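Local coordinates for protein acetyltransferase Atu2258 (Agrobacterium tumefaciens str. C58, PDB 2G3A) that transfers an acetyl group from acetyl coenzyme A to acceptor substrates, preferring glucosamine 6-phosphate or dopamine, at residues A[124-127]-A[131-134]. Sequence-based numbering, arbitrary orientation.
Sequences TYER and TKIG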
loop_
_atom_site.group_PDB
_atom_site.type_symbol
_atom_site.label_atom_id
_atom_site.label_comp_id
_atom_site.label_asym_id
_atom_site.label_seq_id
_atom_site.Cartn_x
_atom_site.Cartn_y
_atom_site.Cartn_z
ATOM N N THR A 124 -6.294 7.631 17.355
ATOM C CA THR A 124 -5.550 8.855 17.057
ATOM C C THR A 124 -6.018 9.469 15.736
ATOM O O THR A 124 -6.263 10.686 15.650
ATOM C CB THR A 124 -4.029 8.566 16.975
ATOM O OG1 THR A 124 -3.589 8.062 18.243
ATOM C CG2 THR A 124 -3.234 9.831 16.623
ATOM N N TYR A 125 -6.156 8.629 14.712
ATOM C CA TYR A 125 -6.532 9.131 13.382
ATOM C C TYR A 125 -7.936 9.671 13.394
ATOM O O TYR A 125 -8.207 10.710 12.797
ATOM C CB TYR A 125 -6.414 8.041 12.304
ATOM C CG TYR A 125 -5.037 7.454 12.164
ATOM C CD1 TYR A 125 -3.911 8.153 12.603
ATOM C CD2 TYR A 125 -4.855 6.182 11.583
ATOM C CE1 TYR A 125 -2.650 7.603 12.501
ATOM C CE2 TYR A 125 -3.568 5.627 11.444
ATOM C CZ TYR A 125 -2.481 6.343 11.914
ATOM O OH TYR A 125 -1.206 5.824 11.808
ATOM N N GLU A 126 -8.832 8.977 14.087
ATOM C CA GLU A 126 -10.217 9.442 14.173
ATOM C C GLU A 126 -10.354 10.777 14.927
ATOM O O GLU A 126 -11.101 11.674 14.498
ATOM C CB GLU A 126 -11.101 8.351 14.776
ATOM C CG GLU A 126 -11.343 7.185 13.794
ATOM C CD GLU A 126 -12.215 6.074 14.381
ATOM O OE1 GLU A 126 -11.991 5.669 15.542
ATOM O OE2 GLU A 126 -13.110 5.589 13.668
ATOM N N ARG A 127 -9.631 10.908 16.039
ATOM C CA ARG A 127 -9.616 12.161 16.803
ATOM C C ARG A 127 -9.100 13.327 15.952
ATOM O O ARG A 127 -9.664 14.434 15.993
ATOM C CB ARG A 127 -8.758 12.021 18.064
ATOM C CG ARG A 127 -9.418 11.346 19.258
ATOM C CD ARG A 127 -8.606 11.642 20.536
ATOM N NE ARG A 127 -7.271 11.031 20.472
ATOM C CZ ARG A 127 -6.921 9.914 21.107
ATOM N NH1 ARG A 127 -7.793 9.287 21.892
ATOM N NH2 ARG A 127 -5.689 9.432 20.973
ATOM N N THR A 131 -11.940 9.709 8.797
ATOM C CA THR A 131 -13.208 8.985 8.887
ATOM C C THR A 131 -13.074 7.675 8.122
ATOM O O THR A 131 -12.534 7.652 7.015
ATOM C CB THR A 131 -14.368 9.801 8.301
ATOM O OG1 THR A 131 -14.067 10.140 6.944
ATOM C CG2 THR A 131 -14.592 11.072 9.099
ATOM N N LYS A 132 -13.554 6.596 8.728
ATOM C CA LYS A 132 -13.370 5.257 8.205
ATOM C C LYS A 132 -14.056 5.109 6.868
ATOM O O LYS A 132 -15.167 5.595 6.668
ATOM C CB LYS A 132 -13.930 4.233 9.196
ATOM C CG LYS A 132 -13.282 4.321 10.569
ATOM C CD LYS A 132 -13.415 3.032 11.377
ATOM C CE LYS A 132 -14.558 3.101 12.376
ATOM N NZ LYS A 132 -14.267 2.245 13.567
ATOM N N ILE A 133 -13.392 4.430 5.948
ATOM C CA ILE A 133 -13.983 4.186 4.639
ATOM C C ILE A 133 -14.230 2.701 4.400
ATOM O O ILE A 133 -14.999 2.346 3.530
ATOM C CB ILE A 133 -13.192 4.858 3.477
ATOM C CG1 ILE A 133 -11.732 4.412 3.452
ATOM C CG2 ILE A 133 -13.321 6.391 3.574
ATOM C CD1 ILE A 133 -10.832 5.198 2.466
ATOM N N GLY A 134 -13.605 1.845 5.204
ATOM C CA GLY A 134 -13.840 0.399 5.113
ATOM C C GLY A 134 -12.871 -0.354 6.005
ATOM O O GLY A 134 -11.942 0.242 6.563
HETATM O O HOH W 1 -14.655 6.935 11.492
#
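With CG anti to the carbonyl carbon (chi1 -73°) and the chain then extended through chi2, Glu126 reaches off the flank of helix 119-128 toward Lys132; the lysine starts with the same choice at CG but bends at chi3 (-99°), which wraps its chain past the carboxylate. A single oxygen, OE2 of Glu126, does all the touching. OE2 of Glu126 lies 3.2 Å from CE of Lys132 and 3.4 Å from CG of Lys132, while the salt bridge from OE2 to NZ of Lys132 is long, at 3.5 Å. The oxygen therefore rests alongside the lysine methylenes as much as it faces the ammonium group. A water ties the same oxygen to the backbone: it donates to Glu126 OE2 over 3.0 Å and accepts from Lys132 N, also over 3.0 Å. Glutamate and lysine suit this surface position, where charged ends can stay hydrated while methylenes span the gap between helix and strand. In this GNAT fold the link joins helix 119-128 to the following strand 131-136, one of the two outermost strands of this chain's sheet, which makes a classic beta bulge where Ile133 and Gly134 face Trp147. Tyr125, a probable CoA-binding residue, packs its side chain on Leu97 and Ile114, whereas Glu126 rests on Leu148 and Lys132 touches Thr146, beside rather than within the probable CoA site. With one oxygen shared between water and lysine, and the ammonium at the limit of close pairing, the attraction is probably modest and partly screened by solvent.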